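Local coordinates for ESX secretion system protein YukD (Bacillus subtilis, PDB 2BPS), which is a ubiquitin-like protein required for YukE secretion and probably a component or regulator of the ESX/ESAT-6-like secretion system, at residues T8-L11 against S17-D20; I35-Q40 against M44-G49; K59-E64 against S68-T73. All blocks are in the same frame, centred on the assembly; numbering follows the deposited sequence.

Contact 1. Residues T8-L11 against S17-D20; sequences TIDL and SVFD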
ATOM      1  N   THR A   8      -0.267   6.082  -4.150  1.00 40.76           N
ATOM      2  CA  THR A   8      -1.713   6.116  -3.999  1.00 38.94           C
ATOM      3  C   THR A   8      -2.197   4.777  -3.484  1.00 39.99           C
ATOM      4  O   THR A   8      -1.792   3.731  -3.996  1.00 42.11           O
ATOM      5  CB  THR A   8      -2.403   6.368  -5.321  1.00 34.77           C
ATOM      6  OG1 THR A   8      -1.966   7.614  -5.834  1.00 36.59           O
ATOM      7  CG2 THR A   8      -3.891   6.419  -5.145  1.00 33.85           C
ATOM      8  N   ILE A   9      -3.059   4.801  -2.473  1.00 38.64           N
ATOM      9  CA  ILE A   9      -3.596   3.569  -1.934  1.00 37.74           C
ATOM     10  C   ILE A   9      -5.051   3.426  -2.366  1.00 39.27           C
ATOM     11  O   ILE A   9      -5.854   4.348  -2.205  1.00 39.97           O
ATOM     12  CB  ILE A   9      -3.493   3.550  -0.419  1.00 36.68           C
ATOM     13  CG1 ILE A   9      -2.070   3.951   0.001  1.00 36.70           C
ATOM     14  CG2 ILE A   9      -3.848   2.171   0.098  1.00 36.99           C
ATOM     15  CD1 ILE A   9      -0.940   3.188  -0.696  1.00 31.79           C
ATOM     16  N   ASP A  10      -5.379   2.264  -2.926  1.00 39.99           N
ATOM     17  CA  ASP A  10      -6.720   1.986  -3.418  1.00 40.66           C
ATOM     18  C   ASP A  10      -7.410   0.858  -2.643  1.00 41.20           C
ATOM     19  O   ASP A  10      -7.008  -0.296  -2.712  1.00 40.51           O
ATOM     20  CB  ASP A  10      -6.631   1.640  -4.907  1.00 42.16           C
ATOM     21  CG  ASP A  10      -7.989   1.528  -5.575  1.00 46.25           C
ATOM     22  OD1 ASP A  10      -8.028   1.616  -6.823  1.00 47.42           O
ATOM     23  OD2 ASP A  10      -9.012   1.345  -4.870  1.00 49.94           O
ATOM     24  N   LEU A  11      -8.458   1.207  -1.901  1.00 42.59           N
ATOM     25  CA  LEU A  11      -9.214   0.232  -1.124  1.00 43.66           C
ATOM     26  C   LEU A  11     -10.407  -0.285  -1.931  1.00 45.57           C
ATOM     27  O   LEU A  11     -11.513  -0.441  -1.408  1.00 45.78           O
ATOM     28  CB  LEU A  11      -9.705   0.865   0.179  1.00 42.77           C
ATOM     29  CG  LEU A  11      -8.597   1.300   1.140  1.00 43.05           C
ATOM     30  CD1 LEU A  11      -9.188   2.114   2.266  1.00 43.30           C
ATOM     31  CD2 LEU A  11      -7.880   0.080   1.682  1.00 42.34           C
ATOM     32  N   SER A  17     -12.559   3.407  -1.073  1.00 46.75           N
ATOM     33  CA  SER A  17     -11.970   4.743  -1.125  1.00 45.57           C
ATOM     34  C   SER A  17     -10.556   4.756  -1.726  1.00 44.89           C
ATOM     35  O   SER A  17      -9.977   3.706  -2.027  1.00 45.54           O
ATOM     36  CB  SER A  17     -11.980   5.384   0.268  1.00 45.05           C
ATOM     37  OG  SER A  17     -11.512   4.488   1.255  1.00 46.68           O
ATOM     38  N   VAL A  18     -10.009   5.949  -1.911  1.00 42.03           N
ATOM     39  CA  VAL A  18      -8.683   6.091  -2.490  1.00 40.55           C
ATOM     40  C   VAL A  18      -7.985   7.321  -1.940  1.00 41.52           C
ATOM     41  O   VAL A  18      -8.498   8.427  -2.076  1.00 42.70           O
ATOM     42  CB  VAL A  18      -8.772   6.263  -4.004  1.00 38.12           C
ATOM     43  CG1 VAL A  18      -7.410   6.579  -4.570  1.00 36.85           C
ATOM     44  CG2 VAL A  18      -9.343   5.022  -4.623  1.00 37.50           C
ATOM     45  N   PHE A  19      -6.820   7.144  -1.329  1.00 40.25           N
ATOM     46  CA  PHE A  19      -6.107   8.295  -0.801  1.00 40.11           C
ATOM     47  C   PHE A  19      -4.640   8.274  -1.196  1.00 40.18           C
ATOM     48  O   PHE A  19      -4.125   7.243  -1.606  1.00 40.33           O
ATOM     49  CB  PHE A  19      -6.231   8.348   0.715  1.00 39.17           C
ATOM     50  CG  PHE A  19      -5.584   7.202   1.411  1.00 39.28           C
ATOM     51  CD1 PHE A  19      -6.168   5.947   1.399  1.00 38.74           C
ATOM     52  CD2 PHE A  19      -4.383   7.377   2.089  1.00 38.77           C
ATOM     53  CE1 PHE A  19      -5.566   4.873   2.060  1.00 39.86           C
ATOM     54  CE2 PHE A  19      -3.774   6.310   2.748  1.00 39.39           C
ATOM     55  CZ  PHE A  19      -4.367   5.056   2.735  1.00 38.08           C
ATOM     56  N   ASP A  20      -3.980   9.423  -1.089  1.00 40.69           N
ATOM     57  CA  ASP A  20      -2.564   9.517  -1.418  1.00 42.71           C
ATOM     58  C   ASP A  20      -1.744   9.476  -0.131  1.00 44.10           C
ATOM     59  O   ASP A  20      -2.185   9.954   0.919  1.00 45.36           O
ATOM     60  CB  ASP A  20      -2.273  10.795  -2.214  1.00 41.88           C
ATOM     61  CG  ASP A  20      -2.781  10.710  -3.645  1.00 43.34           C
ATOM     62  OD1 ASP A  20      -3.060   9.578  -4.099  1.00 42.62           O
ATOM     63  OD2 ASP A  20      -2.891  11.756  -4.322  1.00 43.66           O
TER
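I9 and F19 face each other as a hydrogen-bonded antiparallel pair in the first beta hairpin of the ubiquitin-like fold. I9 N gives a nearly straight bond to F19 O (2.8 Å), and F19 N answers to I9 O (3.1 Å). Two residues nearer the turn, past the non-hydrogen-bonded pair D10 and V18, L11 N bonds to S17 O at 2.9 Å.

On the sheet face that I9 and F19 share, the isoleucine lies against one face of the phenyl ring. Its CB sits over that face, 3.9 Å from the ring centroid, in a CH-pi contact; CG1 next meets CZ and CE2, CG2 meets CE1 and CZ, and CD1 turns away from the ring. The phenyl group can lie alongside because F19 CG stands between its own backbone N and carbonyl carbon (chi1 65°), which brings the ring back over the neighbouring strand. A beta-branched residue suits this place: with CB over the ring, its two branches extend the apolar surface toward the rim.

The other face of the sheet is more polar. T8 OG1 donates to D20 OD1 (2.8 Å) from above the carboxylate plane, and T8 CG2 touches V18 CG1. D10, next to V18 CG2, has its salt bridge with R77.

Strand 77-80 lies beside strand 4-10, where L78 and I80 touch I9, while helix 31-39 packs on the I9 and F19 face through V32 and A36.

Contact 2. Residues I35-Q40 against M44-G49; sequences IAWQAQ and MPPREG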
ATOM      1  N   ILE A  35      -1.649   2.149   8.030  1.00 42.88           N
ATOM      2  CA  ILE A  35      -2.023   3.524   7.780  1.00 42.84           C
ATOM      3  C   ILE A  35      -3.406   3.607   7.147  1.00 43.60           C
ATOM      4  O   ILE A  35      -4.240   4.416   7.560  1.00 42.44           O
ATOM      5  CB  ILE A  35      -0.999   4.192   6.850  1.00 42.87           C
ATOM      6  CG1 ILE A  35       0.379   4.164   7.520  1.00 42.21           C
ATOM      7  CG2 ILE A  35      -1.431   5.613   6.522  1.00 41.19           C
ATOM      8  CD1 ILE A  35       1.449   4.873   6.741  1.00 41.69           C
ATOM      9  N   ALA A  36      -3.649   2.767   6.149  1.00 44.38           N
ATOM     10  CA  ALA A  36      -4.932   2.764   5.469  1.00 45.29           C
ATOM     11  C   ALA A  36      -6.075   2.633   6.462  1.00 46.75           C
ATOM     12  O   ALA A  36      -7.027   3.406   6.420  1.00 46.71           O
ATOM     13  CB  ALA A  36      -4.983   1.638   4.474  1.00 45.08           C
ATOM     14  N   TRP A  37      -5.976   1.660   7.363  1.00 49.66           N
ATOM     15  CA  TRP A  37      -7.028   1.438   8.354  1.00 51.11           C
ATOM     16  C   TRP A  37      -7.185   2.568   9.363  1.00 51.39           C
ATOM     17  O   TRP A  37      -8.302   2.868   9.770  1.00 51.36           O
ATOM     18  CB  TRP A  37      -6.827   0.081   9.050  1.00 51.49           C
ATOM     19  CG  TRP A  37      -7.747  -0.999   8.478  1.00 53.37           C
ATOM     20  CD1 TRP A  37      -8.856  -1.539   9.080  1.00 54.39           C
ATOM     21  CD2 TRP A  37      -7.709  -1.559   7.154  1.00 53.56           C
ATOM     22  NE1 TRP A  37      -9.513  -2.384   8.212  1.00 53.74           N
ATOM     23  CE2 TRP A  37      -8.831  -2.418   7.026  1.00 53.46           C
ATOM     24  CE3 TRP A  37      -6.841  -1.415   6.062  1.00 53.40           C
ATOM     25  CZ2 TRP A  37      -9.107  -3.128   5.850  1.00 53.48           C
ATOM     26  CZ3 TRP A  37      -7.119  -2.125   4.887  1.00 54.20           C
ATOM     27  CH2 TRP A  37      -8.245  -2.970   4.796  1.00 54.17           C
ATOM     28  N   GLN A  38      -6.078   3.203   9.749  1.00 53.35           N
ATOM     29  CA  GLN A  38      -6.117   4.326  10.687  1.00 54.24           C
ATOM     30  C   GLN A  38      -6.831   5.495   9.998  1.00 54.82           C
ATOM     31  O   GLN A  38      -7.817   6.018  10.494  1.00 54.49           O
ATOM     32  CB  GLN A  38      -4.693   4.763  11.092  1.00 54.97           C
ATOM     33  CG  GLN A  38      -3.907   3.784  11.998  1.00 57.73           C
ATOM     34  CD  GLN A  38      -2.463   4.255  12.360  1.00 59.98           C
ATOM     35  OE1 GLN A  38      -2.245   5.403  12.762  1.00 60.91           O
ATOM     36  NE2 GLN A  38      -1.489   3.349  12.234  1.00 59.55           N
ATOM     37  N   ALA A  39      -6.337   5.875   8.829  1.00 56.90           N
ATOM     38  CA  ALA A  39      -6.890   6.992   8.067  1.00 58.89           C
ATOM     39  C   ALA A  39      -8.336   6.888   7.561  1.00 60.51           C
ATOM     40  O   ALA A  39      -9.083   7.863   7.632  1.00 59.70           O
ATOM     41  CB  ALA A  39      -5.965   7.301   6.889  1.00 57.52           C
ATOM     42  N   GLN A  40      -8.731   5.727   7.040  1.00 63.40           N
ATOM     43  CA  GLN A  40     -10.076   5.570   6.496  1.00 66.45           C
ATOM     44  C   GLN A  40     -11.074   4.862   7.393  1.00 69.11           C
ATOM     45  O   GLN A  40     -10.709   4.239   8.392  1.00 69.49           O
ATOM     46  CB  GLN A  40     -10.017   4.861   5.141  1.00 67.04           C
ATOM     47  CG  GLN A  40     -10.448   5.732   3.951  1.00 69.38           C
ATOM     48  CD  GLN A  40      -9.429   6.813   3.567  1.00 69.85           C
ATOM     49  OE1 GLN A  40      -8.989   7.612   4.399  1.00 70.06           O
ATOM     50  NE2 GLN A  40      -9.066   6.844   2.291  1.00 70.54           N
ATOM     51  N   MET A  44     -14.023  -3.279   8.170  1.00 87.60           N
ATOM     52  CA  MET A  44     -13.878  -4.565   7.492  1.00 86.93           C
ATOM     53  C   MET A  44     -13.542  -5.797   8.328  1.00 85.27           C
ATOM     54  O   MET A  44     -14.442  -6.581   8.620  1.00 85.85           O
ATOM     55  CB  MET A  44     -12.901  -4.437   6.323  1.00 88.97           C
ATOM     56  CG  MET A  44     -13.248  -3.332   5.309  1.00 92.37           C
ATOM     57  SD  MET A  44     -14.987  -3.111   4.812  1.00 95.42           S
ATOM     58  CE  MET A  44     -15.250  -1.282   5.142  1.00 95.03           C
ATOM     59  N   PRO A  45     -12.273  -6.009   8.733  1.00 83.29           N
ATOM     60  CA  PRO A  45     -10.957  -5.373   8.626  1.00 82.31           C
ATOM     61  C   PRO A  45     -10.153  -5.840   7.396  1.00 81.40           C
ATOM     62  O   PRO A  45     -10.731  -6.291   6.411  1.00 81.07           O
ATOM     63  CB  PRO A  45     -10.305  -5.807   9.924  1.00 83.03           C
ATOM     64  CG  PRO A  45     -10.696  -7.230   9.971  1.00 81.71           C
ATOM     65  CD  PRO A  45     -12.176  -7.168   9.646  1.00 82.60           C
ATOM     66  N   PRO A  46      -8.805  -5.747   7.441  1.00 80.31           N
ATOM     67  CA  PRO A  46      -8.026  -6.184   6.279  1.00 79.61           C
ATOM     68  C   PRO A  46      -7.886  -7.692   6.203  1.00 78.88           C
ATOM     69  O   PRO A  46      -8.046  -8.390   7.201  1.00 78.89           O
ATOM     70  CB  PRO A  46      -6.686  -5.504   6.500  1.00 79.23           C
ATOM     71  CG  PRO A  46      -6.540  -5.597   7.964  1.00 79.47           C
ATOM     72  CD  PRO A  46      -7.905  -5.156   8.448  1.00 79.45           C
ATOM     73  N   ARG A  47      -7.565  -8.183   5.014  1.00 78.29           N
ATOM     74  CA  ARG A  47      -7.412  -9.608   4.792  1.00 77.75           C
ATOM     75  C   ARG A  47      -6.009 -10.077   5.122  1.00 76.69           C
ATOM     76  O   ARG A  47      -5.024  -9.405   4.823  1.00 75.90           O
ATOM     77  CB  ARG A  47      -7.738  -9.943   3.341  1.00 79.09           C
ATOM     78  CG  ARG A  47      -7.896 -11.424   3.062  1.00 82.74           C
ATOM     79  CD  ARG A  47      -8.397 -11.624   1.647  1.00 85.19           C
ATOM     80  NE  ARG A  47      -9.345 -10.566   1.302  1.00 88.71           N
ATOM     81  CZ  ARG A  47      -9.973 -10.462   0.136  1.00 90.43           C
ATOM     82  NH1 ARG A  47     -10.813  -9.452  -0.072  1.00 90.43           N
ATOM     83  NH2 ARG A  47      -9.767 -11.366  -0.820  1.00 91.20           N
ATOM     84  N   GLU A  48      -5.936 -11.242   5.744  1.00 76.63           N
ATOM     85  CA  GLU A  48      -4.672 -11.841   6.130  1.00 76.93           C
ATOM     86  C   GLU A  48      -3.774 -11.984   4.910  1.00 75.80           C
ATOM     87  O   GLU A  48      -4.247 -11.945   3.774  1.00 75.81           O
ATOM     88  CB  GLU A  48      -4.940 -13.206   6.772  1.00 78.72           C
ATOM     89  CG  GLU A  48      -3.715 -14.084   6.969  1.00 82.43           C
ATOM     90  CD  GLU A  48      -3.613 -15.188   5.928  1.00 84.09           C
ATOM     91  OE1 GLU A  48      -2.570 -15.882   5.893  1.00 85.23           O
ATOM     92  OE2 GLU A  48      -4.577 -15.366   5.151  1.00 84.88           O
ATOM     93  N   GLY A  49      -2.478 -12.140   5.145  1.00 74.00           N
ATOM     94  CA  GLY A  49      -1.548 -12.282   4.045  1.00 71.97           C
ATOM     95  C   GLY A  49      -0.950 -10.945   3.672  1.00 70.91           C
ATOM     96  O   GLY A  49       0.220 -10.857   3.295  1.00 71.01           O
TER
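W37, on the last full turn of helix 31-39, meets the loop 44-49. Their backbones stay well apart, the nearest CA atoms being those of W37 and P45 at 7.9 Å, and the indole bridges the interval. The helix runs out here: Q40 N still bonds to A36 O, but Q40 has left helical backbone angles. In the opposing loop the peptide bond before P45 is cis, a bend that proline tolerates better than other residues.

P46 lies over one face of the indole. Its CD makes a CH-pi contact with the five-membered ring, while CB lies near CH2 and CZ2 of the six-membered ring. Proline suits the place because its ring offers a compact apolar surface with slightly polarised C-H bonds at CD, next to nitrogen. M44 CB comes to the indole edge, 4.0 Å from W37 CZ2, and the rest of that bent side chain leads away. P45 adds its CB near NE1.

Y14 meets W37 edge-to-face, and its hydroxyl is hydrogen-bonded to R47 N. The P46-W37 CH-pi contact, a common proline-tryptophan pairing, lies at the surface and joins the loop to the helix of a ubiquitin-like beta-grasp fold.

Contact 3. Residues K59-E64 against S68-T73; sequences KVFSGE and SDCGIT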
ATOM      1  N   LYS A  59       1.804  -6.181 -10.779  1.00 35.03           N
ATOM      2  CA  LYS A  59       2.632  -7.115 -10.038  1.00 35.55           C
ATOM      3  C   LYS A  59       2.225  -7.113  -8.556  1.00 35.85           C
ATOM      4  O   LYS A  59       1.981  -6.062  -7.964  1.00 35.51           O
ATOM      5  CB  LYS A  59       4.117  -6.772 -10.203  1.00 36.25           C
ATOM      6  CG  LYS A  59       5.028  -7.688  -9.388  1.00 37.32           C
ATOM      7  CD  LYS A  59       6.442  -7.699  -9.922  1.00 39.76           C
ATOM      8  CE  LYS A  59       7.329  -8.645  -9.114  1.00 40.31           C
ATOM      9  NZ  LYS A  59       8.627  -8.949  -9.800  1.00 40.44           N
ATOM     10  N   VAL A  60       2.131  -8.297  -7.965  1.00 35.94           N
ATOM     11  CA  VAL A  60       1.743  -8.407  -6.569  1.00 37.42           C
ATOM     12  C   VAL A  60       2.955  -8.627  -5.654  1.00 39.41           C
ATOM     13  O   VAL A  60       3.905  -9.317  -6.027  1.00 40.21           O
ATOM     14  CB  VAL A  60       0.725  -9.548  -6.384  1.00 36.10           C
ATOM     15  CG1 VAL A  60       0.579  -9.881  -4.920  1.00 35.99           C
ATOM     16  CG2 VAL A  60      -0.621  -9.134  -6.952  1.00 33.88           C
ATOM     17  N   PHE A  61       2.924  -8.028  -4.465  1.00 39.36           N
ATOM     18  CA  PHE A  61       4.020  -8.165  -3.525  1.00 40.90           C
ATOM     19  C   PHE A  61       3.555  -8.622  -2.160  1.00 43.81           C
ATOM     20  O   PHE A  61       2.445  -8.286  -1.730  1.00 41.90           O
ATOM     21  CB  PHE A  61       4.755  -6.845  -3.375  1.00 39.63           C
ATOM     22  CG  PHE A  61       5.448  -6.404  -4.616  1.00 40.57           C
ATOM     23  CD1 PHE A  61       4.792  -5.622  -5.549  1.00 40.24           C
ATOM     24  CD2 PHE A  61       6.759  -6.800  -4.870  1.00 41.44           C
ATOM     25  CE1 PHE A  61       5.423  -5.234  -6.718  1.00 41.14           C
ATOM     26  CE2 PHE A  61       7.405  -6.420  -6.039  1.00 41.33           C
ATOM     27  CZ  PHE A  61       6.732  -5.634  -6.966  1.00 42.84           C
ATOM     28  N   SER A  62       4.409  -9.394  -1.480  1.00 46.69           N
ATOM     29  CA  SER A  62       4.077  -9.880  -0.144  1.00 50.56           C
ATOM     30  C   SER A  62       4.110  -8.670   0.768  1.00 52.18           C
ATOM     31  O   SER A  62       4.984  -7.813   0.632  1.00 52.48           O
ATOM     32  CB  SER A  62       5.090 -10.923   0.347  1.00 51.38           C
ATOM     33  OG  SER A  62       4.723 -11.407   1.634  1.00 52.68           O
ATOM     34  N   GLY A  63       3.158  -8.596   1.694  1.00 53.34           N
ATOM     35  CA  GLY A  63       3.100  -7.458   2.593  1.00 54.23           C
ATOM     36  C   GLY A  63       4.327  -7.323   3.465  1.00 55.75           C
ATOM     37  O   GLY A  63       4.478  -6.348   4.201  1.00 57.50           O
ATOM     38  N   GLU A  64       5.220  -8.296   3.376  1.00 56.64           N
ATOM     39  CA  GLU A  64       6.425  -8.278   4.195  1.00 57.67           C
ATOM     40  C   GLU A  64       7.611  -7.604   3.497  1.00 56.48           C
ATOM     41  O   GLU A  64       8.541  -7.145   4.147  1.00 54.18           O
ATOM     42  CB  GLU A  64       6.764  -9.719   4.588  1.00 60.15           C
ATOM     43  CG  GLU A  64       7.494  -9.870   5.912  1.00 64.99           C
ATOM     44  CD  GLU A  64       6.752  -9.246   7.084  1.00 67.44           C
ATOM     45  OE1 GLU A  64       6.815  -8.006   7.232  1.00 70.47           O
ATOM     46  OE2 GLU A  64       6.105  -9.991   7.853  1.00 68.77           O
ATOM     47  N   SER A  68      11.141  -0.301  -1.031  1.00 55.18           N
ATOM     48  CA  SER A  68      12.254   0.002  -1.927  1.00 54.63           C
ATOM     49  C   SER A  68      12.600  -1.261  -2.720  1.00 54.39           C
ATOM     50  O   SER A  68      12.757  -1.221  -3.942  1.00 54.09           O
ATOM     51  CB  SER A  68      13.467   0.448  -1.115  1.00 55.40           C
ATOM     52  OG  SER A  68      13.878  -0.574  -0.217  1.00 57.85           O
ATOM     53  N   ASP A  69      12.705  -2.383  -2.009  1.00 53.97           N
ATOM     54  CA  ASP A  69      13.017  -3.681  -2.614  1.00 54.22           C
ATOM     55  C   ASP A  69      11.972  -4.114  -3.663  1.00 53.77           C
ATOM     56  O   ASP A  69      12.181  -5.080  -4.401  1.00 53.83           O
ATOM     57  CB  ASP A  69      13.125  -4.765  -1.522  1.00 55.44           C
ATOM     58  CG  ASP A  69      14.340  -4.577  -0.613  1.00 55.80           C
ATOM     59  OD1 ASP A  69      14.989  -3.510  -0.708  1.00 56.60           O
ATOM     60  OD2 ASP A  69      14.633  -5.486   0.204  1.00 53.46           O
ATOM     61  N   CYS A  70      10.848  -3.404  -3.724  1.00 51.36           N
ATOM     62  CA  CYS A  70       9.804  -3.732  -4.677  1.00 47.29           C
ATOM     63  C   CYS A  70       9.778  -2.723  -5.801  1.00 45.84           C
ATOM     64  O   CYS A  70       8.881  -2.743  -6.640  1.00 44.90           O
ATOM     65  CB  CYS A  70       8.457  -3.763  -3.978  1.00 46.94           C
ATOM     66  SG  CYS A  70       8.410  -4.989  -2.685  1.00 47.02           S
ATOM     67  N   GLY A  71      10.770  -1.839  -5.811  1.00 44.52           N
ATOM     68  CA  GLY A  71      10.847  -0.827  -6.848  1.00 43.37           C
ATOM     69  C   GLY A  71       9.650   0.100  -6.842  1.00 42.62           C
ATOM     70  O   GLY A  71       9.419   0.831  -7.795  1.00 44.20           O
ATOM     71  N   ILE A  72       8.882   0.069  -5.762  1.00 40.46           N
ATOM     72  CA  ILE A  72       7.711   0.918  -5.632  1.00 38.85           C
ATOM     73  C   ILE A  72       8.146   2.374  -5.445  1.00 38.77           C
ATOM     74  O   ILE A  72       8.873   2.696  -4.511  1.00 38.13           O
ATOM     75  CB  ILE A  72       6.854   0.419  -4.451  1.00 38.11           C
ATOM     76  CG1 ILE A  72       6.202  -0.906  -4.858  1.00 36.42           C
ATOM     77  CG2 ILE A  72       5.826   1.464  -4.041  1.00 37.10           C
ATOM     78  CD1 ILE A  72       5.462  -1.607  -3.763  1.00 37.34           C
ATOM     79  N   THR A  73       7.709   3.247  -6.350  1.00 39.41           N
ATOM     80  CA  THR A  73       8.078   4.668  -6.308  1.00 40.65           C
ATOM     81  C   THR A  73       6.902   5.587  -6.539  1.00 41.03           C
ATOM     82  O   THR A  73       5.781   5.133  -6.767  1.00 41.75           O
ATOM     83  CB  THR A  73       9.082   5.019  -7.398  1.00 40.27           C
ATOM     84  OG1 THR A  73       9.484   3.815  -8.056  1.00 39.41           O
ATOM     85  CG2 THR A  73      10.292   5.743  -6.807  1.00 38.94           C
TER
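In this ubiquitin-like beta-grasp fold, the edge strand 59-62 is followed by a connection to strand 77-80 that includes a short 3-10 turn at 68-70. F61 of the strand meets C70 of the turn in a Cys sulfur-aromatic contact.

C70 CB lies over one face of the phenyl ring, 3.7 Å from its centroid, in a CH-pi contact displaced toward the rim. SG approaches obliquely, 4.0 Å from the same centroid, because it stands anti to the C70 carbonyl carbon (chi1 -61°) and is swung toward the CD2 side. Cysteine suits the spot: it is small enough to come close to the ring, and its polarisable sulfur packs well on aromatic carbon. A phenylalanine on the strand supplies the broad flat surface that both atoms need. I72 comes in obliquely from the same side, nearer the ring's other end, with CD1 4.4 Å from F61 CD1.

G71 N closes the turn on S68 O at 2.8 Å, and G71 then takes a positive phi that a residue without a side chain adopts easily. V54 packs on F61, and V29 and C65 on C70. Beyond G71, T73 OG1 donates to G71 O at 3.0 Å, from above the carbonyl plane.

Contacts 1 and 2 adjoin, their centres about 12 Å apart, and helix 31-39 and Q40 just after it join them. F19 CZ reaches A36 CA at 3.6 Å, and L11 CD2 reaches W37 CZ3 at 4.0 Å, so the hairpin and the loop at 44-49 both lean on the helix; S17 and F19 also pack on Q40. Contact 3 lies on the far side of the chain's centre, about 16 Å from contact 1 and about 18 Å from contact 2 between centres, and touches neither. Its link to contact 1 is the shared mixed sheet: strands 18-24 and 59-62 are its two outermost strands within this chain. The three follow one another in sequence.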